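Local structure of 122aa long conserved hypothetical protein (Sulfolobus tokodaii, 1WOL) at residues E28-L33 / R101-C106; A67-C72 / I111-W116; K9-D14 / Q35-K40; A41-L46 / S59-N64. The protein is of unknown function but is an archaeal homologue of the HEPN (higher eukaryotes and prokaryotes nucleotide-binding) domain, so a nucleotide-linked role is possible. One frame throughout, in Å; residues are numbered along the deposited sequence.

Overall arrangement
The four contacts tie one all-helical HEPN domain together. Contacts 1, 3 and 4 follow one another along helix 27-48, the first and last with centres about 20 Å apart on opposite sides of the chain's centre, while contacts 1 and 2 share helix 100-120. Contact 3 touches contact 2 where I113 CD1 meets A38 CB at 3.9 Å, and contacts 2 and 4 join more broadly, with I113 CG2 3.7 Å from V42 CG2. Bound alcohols mark two pockets. One tertiary-butyl alcohol lies on the outer face of contact 1; a second touches E105 of contact 1 and Q71 of contact 2, near the disulfide C72-C109.

Contact 1: residues E28-L33 / R101-C106; sequences ELACFL and RDADEC. With TBU (tertiary-butyl alcohol), chain B.
C31 and C106 face each other across two nearly parallel helices, whose segment axes approach to 8.3 Å with 14° between their directions. From its CB outward, C31 is in contact at every atom. C31 CB lies 3.4 Å from C106 SG. With the sulfur beside the backbone N and anti to the carbonyl carbon (chi1 -80°), C31 SG then reaches across the interface, passing 3.4 Å from the carbonyl O of D102 and ending 2.6 Å from C106 SG. That last separation is longer than a disulfide bond yet far shorter than an ordinary sulfur contact, so the bonding state here is doubtful; the same two cysteines are joined as a disulfide in a structure of this protein. Next to the sulfurs, A30 CB and A103 CB meet at 3.9 Å, and these small methyls let the helices come close. R101 and E105, one helical turn apart, form a salt bridge along the surface of their own helix, R101 NH1 lying 2.9 Å from E105 OE2 with the carboxylate oxygen in the guanidinium plane. On the side of residues 28-33 turned from the other helix sits a tertiary-butyl alcohol. The alcohol's C2 is 3.8 Å from E28 CG, and its C3 lies over the F32 ring face, displaced toward CD1. The sulfur pair is further enclosed by Q79 from a loop, which touches both cysteines, and by F75 and L76 of helix 67-77 against C106, while L29 and L33 pack on helix 4-23.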
loop_
_atom_site.group_PDB
_atom_site.type_symbol
_atom_site.label_atom_id
_atom_site.label_comp_id
_atom_site.label_asym_id
_atom_site.label_seq_id
_atom_site.Cartn_x
_atom_site.Cartn_y
_atom_site.Cartn_z
ATOM N N GLU A 28 13.469 1.822 1.469
ATOM C CA GLU A 28 12.428 2.384 2.265
ATOM C C GLU A 28 11.384 3.138 1.432
ATOM O O GLU A 28 10.187 3.157 1.724
ATOM C CB GLU A 28 13.057 3.296 3.330
ATOM C CG GLU A 28 13.267 4.835 2.928
ATOM C CD GLU A 28 14.268 5.049 1.798
ATOM O OE1 GLU A 28 14.532 6.311 1.656
ATOM O OE2 GLU A 28 14.780 4.161 1.157
ATOM N N LEU A 29 11.883 3.751 0.335
ATOM C CA LEU A 29 10.977 4.432 -0.601
ATOM C C LEU A 29 10.073 3.399 -1.297
ATOM O O LEU A 29 8.929 3.710 -1.488
ATOM C CB LEU A 29 11.879 5.252 -1.560
ATOM C CG LEU A 29 11.030 6.099 -2.588
ATOM C CD1 LEU A 29 10.030 6.998 -1.934
ATOM C CD2 LEU A 29 12.021 6.833 -3.500
ATOM N N ALA A 30 10.685 2.375 -1.791
ATOM C CA ALA A 30 9.845 1.333 -2.427
ATOM C C ALA A 30 8.764 0.866 -1.437
ATOM O O ALA A 30 7.569 0.662 -1.861
ATOM C CB ALA A 30 10.738 0.168 -2.716
ATOM N N CYS A 31 9.074 0.766 -0.135
ATOM C CA CYS A 31 8.014 0.302 0.834
ATOM C C CYS A 31 6.970 1.320 1.054
ATOM O O CYS A 31 5.790 1.068 1.114
ATOM C CB CYS A 31 8.675 -0.017 2.188
ATOM S SG CYS A 31 9.446 -1.706 2.076
ATOM N N PHE A 32 7.383 2.633 1.155
ATOM C CA PHE A 32 6.364 3.647 1.283
ATOM C C PHE A 32 5.431 3.706 0.133
ATOM O O PHE A 32 4.217 3.930 0.302
ATOM C CB PHE A 32 7.182 5.001 1.363
ATOM C CG PHE A 32 6.289 6.211 1.366
ATOM C CD1 PHE A 32 5.598 6.584 2.557
ATOM C CD2 PHE A 32 6.128 6.921 0.224
ATOM C CE1 PHE A 32 4.711 7.755 2.483
ATOM C CE2 PHE A 32 5.265 8.026 0.167
ATOM C CZ PHE A 32 4.595 8.423 1.257
ATOM N N LEU A 33 6.001 3.646 -1.121
ATOM C CA LEU A 33 5.204 3.781 -2.357
ATOM C C LEU A 33 4.296 2.520 -2.537
ATOM O O LEU A 33 3.217 2.680 -3.086
ATOM C CB LEU A 33 6.161 3.925 -3.564
ATOM C CG LEU A 33 6.831 5.304 -3.638
ATOM C CD1 LEU A 33 7.954 5.158 -4.641
ATOM C CD2 LEU A 33 5.805 6.349 -3.981
ATOM N N ARG A 101 14.845 -7.415 0.541
ATOM C CA ARG A 101 13.696 -8.262 0.846
ATOM C C ARG A 101 12.482 -7.466 1.285
ATOM O O ARG A 101 11.385 -7.782 0.892
ATOM C CB ARG A 101 14.082 -9.285 1.925
ATOM C CG ARG A 101 12.853 -10.043 2.464
ATOM C CD ARG A 101 13.262 -11.201 3.431
ATOM N NE ARG A 101 13.667 -10.679 4.738
ATOM C CZ ARG A 101 12.866 -10.278 5.670
ATOM N NH1 ARG A 101 11.538 -10.279 5.560
ATOM N NH2 ARG A 101 13.385 -9.800 6.795
ATOM N N ASP A 102 12.645 -6.355 2.052
ATOM C CA ASP A 102 11.520 -5.591 2.492
ATOM C C ASP A 102 10.901 -4.998 1.231
ATOM O O ASP A 102 9.707 -4.993 1.136
ATOM C CB ASP A 102 12.003 -4.377 3.324
ATOM C CG ASP A 102 12.710 -4.781 4.623
ATOM O OD1 ASP A 102 13.511 -3.883 5.105
ATOM O OD2 ASP A 102 12.414 -5.865 5.187
ATOM N N ALA A 103 11.718 -4.467 0.330
ATOM C CA ALA A 103 11.108 -3.915 -0.896
ATOM C C ALA A 103 10.303 -4.939 -1.653
ATOM O O ALA A 103 9.199 -4.629 -2.107
ATOM C CB ALA A 103 12.226 -3.324 -1.720
ATOM N N ASP A 104 10.889 -6.132 -1.791
ATOM C CA ASP A 104 10.103 -7.173 -2.467
ATOM C C ASP A 104 8.848 -7.486 -1.747
ATOM O O ASP A 104 7.785 -7.626 -2.389
ATOM C CB ASP A 104 10.924 -8.530 -2.602
ATOM C CG ASP A 104 12.058 -8.414 -3.514
ATOM O OD1 ASP A 104 12.287 -7.378 -4.179
ATOM O OD2 ASP A 104 12.807 -9.453 -3.582
ATOM N N GLU A 105 8.841 -7.658 -0.425
ATOM C CA GLU A 105 7.581 -8.017 0.279
ATOM C C GLU A 105 6.569 -6.887 0.191
ATOM O O GLU A 105 5.360 -7.131 0.039
ATOM C CB GLU A 105 7.918 -8.279 1.765
ATOM C CG GLU A 105 8.743 -9.568 1.841
ATOM C CD GLU A 105 9.090 -9.963 3.315
ATOM O OE1 GLU A 105 8.748 -9.222 4.242
ATOM O OE2 GLU A 105 9.722 -11.064 3.375
ATOM N N CYS A 106 7.022 -5.679 0.301
ATOM C CA CYS A 106 6.083 -4.538 0.197
ATOM C C CYS A 106 5.571 -4.440 -1.267
ATOM O O CYS A 106 4.317 -4.294 -1.405
ATOM C CB CYS A 106 6.816 -3.214 0.428
ATOM S SG CYS A 106 7.185 -3.021 2.270
HETATM O O TBU B . 10.377 9.549 1.891
HETATM C C TBU B . 10.207 8.506 2.901
HETATM C C1 TBU B . 11.363 8.717 3.866
HETATM C C2 TBU B . 10.268 7.089 2.237
HETATM C C3 TBU B . 8.886 8.707 3.503
#

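Contact 2: residues A67-C72 / I111-W116; sequences ADILQC and IRILNW
Helix 67-77 crosses the long helix 100-120 of the HEPN helical bundle steeply, and I69 fills the crossing, touching R112, I113 and W116. The segment axes pass 9.7 Å apart with a crossing angle of -131°. CG1, CG2 and CD1 of I69 all meet W116. I69 CD1 presses on the stem of the tryptophan, 3.5 Å from W116 CB. I69 CG1 stands over the five-membered ring of W116 in a CH-pi contact, 3.8 Å from its centroid and almost on the ring normal, while I69 CG2 reaches the far part of the same ring system, 4.0 Å from W116 CZ3. The tryptophan offers this face because its CG is anti to the backbone N (chi1 170°), which carries the indole out from helix 100-120 toward helix 67-77. Here a serine would leave I69 without the aromatic face beneath it, and the isoleucine would probably be set free to turn in the gap opened. L62 and P66 also touch the indole, and L45 of helix 27-48 packs on it. One turn along from I69, C72 CB lies 3.9 Å from I113 CD1, and the sulfur of C72, bonded to C109 in a disulfide, is close to the aliphatic part of R112. At the exposed edge of the crossing the bent arginine chain meets D68 in a salt bridge: R112 NH1 gives its hydrogen to D68 OD2 over 3.3 Å at 153°, with the oxygen at the guanidinium edge but the approach well out of the carboxylate plane.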
loop_
_atom_site.group_PDB
_atom_site.type_symbol
_atom_site.label_atom_id
_atom_site.label_comp_id
_atom_site.label_asym_id
_atom_site.label_seq_id
_atom_site.Cartn_x
_atom_site.Cartn_y
_atom_site.Cartn_z
ATOM N N ALA A 67 -8.093 -13.562 3.745
ATOM C CA ALA A 67 -6.987 -13.637 4.667
ATOM C C ALA A 67 -5.630 -13.033 4.128
ATOM O O ALA A 67 -4.942 -12.217 4.776
ATOM C CB ALA A 67 -6.714 -15.123 5.104
ATOM N N ASP A 68 -5.324 -13.385 2.884
ATOM C CA ASP A 68 -4.070 -12.939 2.339
ATOM C C ASP A 68 -4.073 -11.445 2.141
ATOM O O ASP A 68 -3.011 -10.851 2.195
ATOM C CB ASP A 68 -3.741 -13.576 0.987
ATOM C CG ASP A 68 -4.758 -13.274 -0.054
ATOM O OD1 ASP A 68 -5.886 -13.749 0.010
ATOM O OD2 ASP A 68 -4.485 -12.575 -1.038
ATOM N N ILE A 69 -5.239 -10.881 1.850
ATOM C CA ILE A 69 -5.367 -9.426 1.638
ATOM C C ILE A 69 -5.245 -8.719 2.994
ATOM O O ILE A 69 -4.560 -7.724 3.088
ATOM C CB ILE A 69 -6.689 -9.133 0.981
ATOM C CG1 ILE A 69 -6.737 -9.665 -0.468
ATOM C CG2 ILE A 69 -7.008 -7.534 0.963
ATOM C CD1 ILE A 69 -5.624 -8.991 -1.494
ATOM N N LEU A 70 -5.987 -9.213 4.011
ATOM C CA LEU A 70 -5.794 -8.629 5.335
ATOM C C LEU A 70 -4.303 -8.732 5.813
ATOM O O LEU A 70 -3.753 -7.771 6.434
ATOM C CB LEU A 70 -6.692 -9.371 6.327
ATOM C CG LEU A 70 -6.781 -8.668 7.697
ATOM C CD1 LEU A 70 -7.376 -7.293 7.525
ATOM C CD2 LEU A 70 -7.687 -9.568 8.557
ATOM N N GLN A 71 -3.608 -9.858 5.534
ATOM C CA GLN A 71 -2.210 -10.012 5.963
ATOM C C GLN A 71 -1.337 -8.960 5.255
ATOM O O GLN A 71 -0.463 -8.294 5.889
ATOM C CB GLN A 71 -1.634 -11.392 5.642
ATOM C CG GLN A 71 -2.351 -12.376 6.540
ATOM C CD GLN A 71 -2.161 -13.778 6.070
ATOM O OE1 GLN A 71 -1.372 -14.059 5.111
ATOM N NE2 GLN A 71 -2.806 -14.623 6.729
ATOM N N CYS A 72 -1.555 -8.772 3.956
ATOM C CA CYS A 72 -0.744 -7.726 3.307
ATOM C C CYS A 72 -1.190 -6.311 3.716
ATOM O O CYS A 72 -0.297 -5.447 3.684
ATOM C CB CYS A 72 -0.912 -7.821 1.771
ATOM S SG CYS A 72 0.230 -9.036 1.019
ATOM N N ILE A 111 1.056 -5.409 -5.172
ATOM C CA ILE A 111 0.537 -6.025 -6.384
ATOM C C ILE A 111 -0.630 -6.926 -6.006
ATOM O O ILE A 111 -1.673 -6.873 -6.712
ATOM C CB ILE A 111 1.671 -6.849 -6.938
ATOM C CG1 ILE A 111 2.713 -5.951 -7.625
ATOM C CG2 ILE A 111 1.065 -7.789 -8.065
ATOM C CD1 ILE A 111 4.056 -6.688 -7.945
ATOM N N ARG A 112 -0.531 -7.646 -4.901
ATOM C CA ARG A 112 -1.665 -8.562 -4.486
ATOM C C ARG A 112 -2.875 -7.716 -4.249
ATOM O O ARG A 112 -3.952 -8.066 -4.697
ATOM C CB ARG A 112 -1.200 -9.391 -3.250
ATOM C CG ARG A 112 -2.045 -10.306 -2.341
ATOM C CD ARG A 112 -0.841 -11.297 -2.072
ATOM N NE ARG A 112 -1.278 -12.447 -2.356
ATOM C CZ ARG A 112 -1.643 -12.977 -3.443
ATOM N NH1 ARG A 112 -2.872 -13.344 -3.757
ATOM N NH2 ARG A 112 -0.570 -13.201 -4.207
ATOM N N ILE A 113 -2.766 -6.611 -3.514
ATOM C CA ILE A 113 -3.967 -5.771 -3.259
ATOM C C ILE A 113 -4.474 -5.074 -4.470
ATOM O O ILE A 113 -5.706 -5.082 -4.681
ATOM C CB ILE A 113 -3.672 -4.833 -2.089
ATOM C CG1 ILE A 113 -3.476 -5.619 -0.829
ATOM C CG2 ILE A 113 -4.816 -3.736 -1.961
ATOM C CD1 ILE A 113 -2.912 -4.803 0.409
ATOM N N LEU A 114 -3.625 -4.525 -5.335
ATOM C CA LEU A 114 -4.038 -3.863 -6.526
ATOM C C LEU A 114 -4.748 -4.844 -7.466
ATOM O O LEU A 114 -5.788 -4.490 -8.013
ATOM C CB LEU A 114 -2.821 -3.234 -7.190
ATOM C CG LEU A 114 -3.058 -2.687 -8.643
ATOM C CD1 LEU A 114 -4.025 -1.529 -8.580
ATOM C CD2 LEU A 114 -1.704 -2.154 -9.203
ATOM N N ASN A 115 -4.239 -6.074 -7.557
ATOM C CA ASN A 115 -4.916 -7.015 -8.521
ATOM C C ASN A 115 -6.236 -7.439 -7.913
ATOM O O ASN A 115 -7.210 -7.714 -8.726
ATOM C CB ASN A 115 -4.107 -8.313 -8.687
ATOM C CG ASN A 115 -2.895 -8.178 -9.444
ATOM O OD1 ASN A 115 -2.761 -7.326 -10.238
ATOM N ND2 ASN A 115 -1.970 -9.184 -9.248
ATOM N N TRP A 116 -6.296 -7.589 -6.601
ATOM C CA TRP A 116 -7.572 -8.069 -5.931
ATOM C C TRP A 116 -8.610 -6.944 -6.108
ATOM O O TRP A 116 -9.761 -7.172 -6.446
ATOM C CB TRP A 116 -7.231 -8.378 -4.534
ATOM C CG TRP A 116 -8.456 -8.628 -3.692
ATOM C CD1 TRP A 116 -9.206 -9.846 -3.612
ATOM C CD2 TRP A 116 -9.081 -7.724 -2.791
ATOM N NE1 TRP A 116 -10.236 -9.686 -2.677
ATOM C CE2 TRP A 116 -10.173 -8.415 -2.157
ATOM C CE3 TRP A 116 -8.806 -6.399 -2.423
ATOM C CZ2 TRP A 116 -10.996 -7.819 -1.180
ATOM C CZ3 TRP A 116 -9.628 -5.817 -1.465
ATOM C CH2 TRP A 116 -10.708 -6.521 -0.852
#

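Contact 3: residues K9-D14 / Q35-K40; sequences KQAERD and QQCAEK
D14 OD2 rests against the facing helix, 3.4 Å from Q36 CB, 3.7 Å from C37 N and 4.0 Å from K40 CG. With CG anti to its carbonyl carbon (chi1 -72°), the aspartate lays its carboxylate against the backbone there. The opposite charge of K40 may ease its burial only weakly, D14 OD2 and K40 NZ being 5.8 Å apart. K40 lays its CB and CG against residues 9-14 before its end turns off, the chain bending sharply at chi2, and K40 CG packs 3.9 Å from Q10 CB. A glycine in place of Q10 would remove both that CB and the chain beyond it, and K40 would probably lose its cover on this flank and be freer to turn. At the centre, A11 CB sits 3.3 Å from the carbonyl O of C37, and the two CA atoms come within 4.2 Å. L114 of helix 100-120 touches A11, and A110 touches C37. Small residues at the closest point, with axes 7.9 Å apart at -163°, make helices 4-23 and 27-48 an antiparallel hairpin within the helical bundle of this HEPN domain.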
loop_
_atom_site.group_PDB
_atom_site.type_symbol
_atom_site.label_atom_id
_atom_site.label_comp_id
_atom_site.label_asym_id
_atom_site.label_seq_id
_atom_site.Cartn_x
_atom_site.Cartn_y
_atom_site.Cartn_z
ATOM N N LYS A 9 -5.370 4.714 -11.383
ATOM C CA LYS A 9 -4.166 5.210 -12.070
ATOM C C LYS A 9 -3.185 5.624 -10.987
ATOM O O LYS A 9 -1.942 5.337 -11.263
ATOM C CB LYS A 9 -4.517 6.470 -12.922
ATOM C CG LYS A 9 -5.142 6.128 -14.264
ATOM C CD LYS A 9 -5.197 7.370 -15.167
ATOM C CE LYS A 9 -6.369 8.198 -14.919
ATOM N NZ LYS A 9 -6.474 9.305 -16.084
ATOM N N GLN A 10 -3.609 6.302 -9.918
ATOM C CA GLN A 10 -2.625 6.720 -8.889
ATOM C C GLN A 10 -1.967 5.473 -8.358
ATOM O O GLN A 10 -0.710 5.444 -8.130
ATOM C CB GLN A 10 -3.294 7.385 -7.715
ATOM C CG GLN A 10 -3.711 8.792 -8.042
ATOM C CD GLN A 10 -4.160 9.405 -6.709
ATOM O OE1 GLN A 10 -3.359 9.982 -5.908
ATOM N NE2 GLN A 10 -5.428 9.176 -6.410
ATOM N N ALA A 11 -2.748 4.412 -8.180
ATOM C CA ALA A 11 -2.086 3.212 -7.578
ATOM C C ALA A 11 -1.141 2.570 -8.576
ATOM O O ALA A 11 -0.060 2.104 -8.091
ATOM C CB ALA A 11 -3.256 2.160 -7.201
ATOM N N GLU A 12 -1.475 2.515 -9.871
ATOM C CA GLU A 12 -0.600 1.881 -10.841
ATOM C C GLU A 12 0.694 2.685 -10.922
ATOM O O GLU A 12 1.796 2.172 -11.025
ATOM C CB GLU A 12 -1.328 1.839 -12.215
ATOM C CG GLU A 12 -2.476 0.956 -11.975
ATOM C CD GLU A 12 -3.102 0.458 -13.106
ATOM O OE1 GLU A 12 -3.333 1.383 -13.975
ATOM O OE2 GLU A 12 -3.367 -0.834 -13.032
ATOM N N ARG A 13 0.585 4.035 -10.794
ATOM C CA ARG A 13 1.835 4.839 -10.932
ATOM C C ARG A 13 2.684 4.656 -9.647
ATOM O O ARG A 13 3.944 4.635 -9.757
ATOM C CB ARG A 13 1.361 6.366 -10.999
ATOM C CG ARG A 13 2.595 7.342 -11.300
ATOM C CD ARG A 13 3.039 7.052 -12.791
ATOM N NE ARG A 13 3.871 8.193 -13.204
ATOM C CZ ARG A 13 4.175 8.352 -14.434
ATOM N NH1 ARG A 13 3.624 7.426 -15.362
ATOM N NH2 ARG A 13 5.110 9.238 -14.764
ATOM N N ASP A 14 2.055 4.582 -8.483
ATOM C CA ASP A 14 2.782 4.362 -7.226
ATOM C C ASP A 14 3.538 3.010 -7.338
ATOM O O ASP A 14 4.660 2.889 -6.845
ATOM C CB ASP A 14 1.807 4.321 -6.018
ATOM C CG ASP A 14 1.247 5.689 -5.686
ATOM O OD1 ASP A 14 1.878 6.633 -6.132
ATOM O OD2 ASP A 14 0.255 5.754 -4.963
ATOM N N GLN A 35 2.841 1.013 0.090
ATOM C CA GLN A 35 1.694 1.296 0.893
ATOM C C GLN A 35 0.786 2.309 0.249
ATOM O O GLN A 35 -0.412 2.084 0.250
ATOM C CB GLN A 35 2.113 1.779 2.275
ATOM C CG GLN A 35 0.804 2.076 3.001
ATOM C CD GLN A 35 0.738 3.140 3.891
ATOM O OE1 GLN A 35 1.531 3.132 4.781
ATOM N NE2 GLN A 35 -0.373 4.062 3.798
ATOM N N GLN A 36 1.338 3.323 -0.456
ATOM C CA GLN A 36 0.514 4.260 -1.182
ATOM C C GLN A 36 -0.269 3.592 -2.251
ATOM O O GLN A 36 -1.451 3.916 -2.440
ATOM C CB GLN A 36 1.339 5.378 -1.806
ATOM C CG GLN A 36 1.991 6.237 -0.724
ATOM C CD GLN A 36 0.921 7.188 -0.151
ATOM O OE1 GLN A 36 0.813 7.283 1.102
ATOM N NE2 GLN A 36 0.140 7.795 -0.990
ATOM N N CYS A 37 0.354 2.640 -3.024
ATOM C CA CYS A 37 -0.321 1.893 -4.018
ATOM C C CYS A 37 -1.573 1.189 -3.429
ATOM O O CYS A 37 -2.653 1.332 -4.023
ATOM C CB CYS A 37 0.694 0.883 -4.629
ATOM S SG CYS A 37 -0.206 -0.317 -5.756
ATOM N N ALA A 38 -1.355 0.449 -2.364
ATOM C CA ALA A 38 -2.477 -0.337 -1.789
ATOM C C ALA A 38 -3.574 0.576 -1.298
ATOM O O ALA A 38 -4.767 0.296 -1.551
ATOM C CB ALA A 38 -1.898 -1.246 -0.678
ATOM N N GLU A 39 -3.138 1.644 -0.576
ATOM C CA GLU A 39 -4.160 2.597 -0.032
ATOM C C GLU A 39 -4.981 3.214 -1.188
ATOM O O GLU A 39 -6.222 3.274 -1.100
ATOM C CB GLU A 39 -3.444 3.718 0.801
ATOM C CG GLU A 39 -4.591 4.621 1.469
ATOM C CD GLU A 39 -4.091 5.924 2.030
ATOM O OE1 GLU A 39 -2.866 6.088 2.307
ATOM O OE2 GLU A 39 -4.991 6.802 2.214
ATOM N N LYS A 40 -4.401 3.683 -2.275
ATOM C CA LYS A 40 -5.136 4.252 -3.371
ATOM C C LYS A 40 -6.057 3.233 -4.029
ATOM O O LYS A 40 -7.206 3.543 -4.388
ATOM C CB LYS A 40 -4.201 4.924 -4.358
ATOM C CG LYS A 40 -3.574 6.355 -3.949
ATOM C CD LYS A 40 -3.466 6.852 -2.532
ATOM C CE LYS A 40 -2.954 8.263 -2.508
ATOM N NZ LYS A 40 -3.032 8.615 -1.122
#

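Contact 4: residues A41-L46 / S59-N64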
loop_
_atom_site.group_PDB
_atom_site.type_symbol
_atom_site.label_atom_id
_atom_site.label_comp_id
_atom_site.label_asym_id
_atom_site.label_seq_id
_atom_site.Cartn_x
_atom_site.Cartn_y
_atom_site.Cartn_z
ATOM N N ALA A 41 -5.574 2.025 -4.248
ATOM C CA ALA A 41 -6.434 0.964 -4.826
ATOM C C ALA A 41 -7.644 0.674 -3.958
ATOM O O ALA A 41 -8.695 0.601 -4.557
ATOM C CB ALA A 41 -5.558 -0.305 -4.921
ATOM N N VAL A 42 -7.462 0.560 -2.659
ATOM C CA VAL A 42 -8.601 0.240 -1.747
ATOM C C VAL A 42 -9.500 1.449 -1.725
ATOM O O VAL A 42 -10.715 1.241 -1.800
ATOM C CB VAL A 42 -8.088 -0.180 -0.429
ATOM C CG1 VAL A 42 -9.238 -0.306 0.564
ATOM C CG2 VAL A 42 -7.441 -1.578 -0.622
ATOM N N LYS A 43 -8.958 2.676 -1.816
ATOM C CA LYS A 43 -9.981 3.788 -1.855
ATOM C C LYS A 43 -10.757 3.820 -3.178
ATOM O O LYS A 43 -12.003 4.278 -3.217
ATOM C CB LYS A 43 -9.208 5.152 -1.617
ATOM C CG LYS A 43 -9.057 5.351 -0.150
ATOM C CD LYS A 43 -8.218 6.480 0.314
ATOM C CE LYS A 43 -8.394 6.732 1.816
ATOM N NZ LYS A 43 -7.176 7.566 2.292
ATOM N N GLY A 44 -10.140 3.378 -4.245
ATOM C CA GLY A 44 -10.757 3.237 -5.526
ATOM C C GLY A 44 -11.914 2.213 -5.409
ATOM O O GLY A 44 -12.985 2.387 -5.952
ATOM N N LEU A 45 -11.576 1.090 -4.774
ATOM C CA LEU A 45 -12.638 0.040 -4.604
ATOM C C LEU A 45 -13.798 0.574 -3.756
ATOM O O LEU A 45 -14.987 0.320 -4.077
ATOM C CB LEU A 45 -12.035 -1.161 -3.870
ATOM C CG LEU A 45 -13.024 -2.317 -3.543
ATOM C CD1 LEU A 45 -13.465 -2.916 -4.805
ATOM C CD2 LEU A 45 -12.306 -3.265 -2.555
ATOM N N LEU A 46 -13.482 1.244 -2.686
ATOM C CA LEU A 46 -14.586 1.770 -1.752
ATOM C C LEU A 46 -15.436 2.725 -2.533
ATOM O O LEU A 46 -16.708 2.753 -2.349
ATOM C CB LEU A 46 -13.979 2.458 -0.608
ATOM C CG LEU A 46 -13.849 1.612 0.645
ATOM C CD1 LEU A 46 -13.514 0.199 0.266
ATOM C CD2 LEU A 46 -12.898 2.319 1.626
ATOM N N SER A 59 -6.070 -1.661 6.407
ATOM C CA SER A 59 -6.820 -2.669 7.078
ATOM C C SER A 59 -8.194 -2.195 7.609
ATOM O O SER A 59 -9.146 -2.925 7.624
ATOM C CB SER A 59 -6.019 -3.197 8.253
ATOM O OG SER A 59 -6.714 -4.291 8.806
ATOM N N HIS A 60 -8.274 -0.949 8.047
ATOM C CA HIS A 60 -9.547 -0.494 8.596
ATOM C C HIS A 60 -10.444 -0.166 7.479
ATOM O O HIS A 60 -11.620 -0.205 7.676
ATOM C CB HIS A 60 -9.371 0.750 9.505
ATOM C CG HIS A 60 -8.618 0.479 10.783
ATOM N ND1 HIS A 60 -8.793 -0.678 11.529
ATOM C CD2 HIS A 60 -7.828 1.293 11.532
ATOM C CE1 HIS A 60 -8.155 -0.558 12.686
ATOM N NE2 HIS A 60 -7.558 0.629 12.713
ATOM N N LEU A 61 -9.905 0.097 6.276
ATOM C CA LEU A 61 -10.719 0.412 5.128
ATOM C C LEU A 61 -11.425 -0.815 4.538
ATOM O O LEU A 61 -12.439 -0.719 3.895
ATOM C CB LEU A 61 -9.880 1.068 4.012
ATOM C CG LEU A 61 -9.302 2.489 4.110
ATOM C CD1 LEU A 61 -8.419 2.781 2.875
ATOM C CD2 LEU A 61 -10.482 3.462 4.150
ATOM N N LEU A 62 -10.850 -1.983 4.732
ATOM C CA LEU A 62 -11.461 -3.186 4.211
ATOM C C LEU A 62 -12.570 -3.735 5.120
ATOM O O LEU A 62 -12.507 -3.536 6.359
ATOM C CB LEU A 62 -10.386 -4.261 4.120
ATOM C CG LEU A 62 -9.168 -3.792 3.332
ATOM C CD1 LEU A 62 -8.086 -4.796 3.595
ATOM C CD2 LEU A 62 -9.502 -3.786 1.875
ATOM N N THR A 63 -13.449 -4.486 4.481
ATOM C CA THR A 63 -14.556 -5.177 5.138
ATOM C C THR A 63 -14.530 -6.674 4.714
ATOM O O THR A 63 -14.799 -6.997 3.597
ATOM C CB THR A 63 -15.857 -4.568 4.709
ATOM O OG1 THR A 63 -15.870 -3.165 5.060
ATOM C CG2 THR A 63 -17.028 -5.306 5.417
ATOM N N ASN A 64 -14.179 -7.528 5.644
ATOM C CA ASN A 64 -14.165 -8.968 5.398
ATOM C C ASN A 64 -13.377 -9.391 4.171
ATOM O O ASN A 64 -13.837 -10.109 3.309
ATOM C CB ASN A 64 -15.600 -9.470 5.316
ATOM C CG ASN A 64 -16.360 -9.238 6.645
ATOM O OD1 ASN A 64 -15.750 -9.226 7.748
ATOM N ND2 ASN A 64 -17.679 -9.070 6.550
#
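V42 puts CG1 anti to its backbone N (chi1 172°), and L61 swings CG beside its own N (chi1 -70°) with an extended end, so that the valine methyl meets the leucine obliquely, at L61 CB. V42 CG1 is 3.8 Å from L61 CB and 3.7 Å from L62 CD2, touching two consecutive leucines. L61 spreads its two methyls over neighbouring parts of helix 27-48: L61 CD1 lies 4.0 Å from K43 CG, and L61 CD2 meets L46 CD2 at 3.7 Å. L62, the first residue to leave the short helix 58-61, turns its end back, crossing V42 at about a right angle. The K43 chain runs extended past L61, giving it only carbon, while its NZ is engaged with E39 in a salt bridge on its own helix. Behind L62, I69 and A73 of helix 67-77 continue the packing, and I113 of helix 100-120 touches V42. Since the two segments share no hydrogen bond, apolar fit holds them together: a short helix and the turn after it are fastened to the long helix by burying leucine and valine methyls, with the lysine charge kept aside by its glutamate.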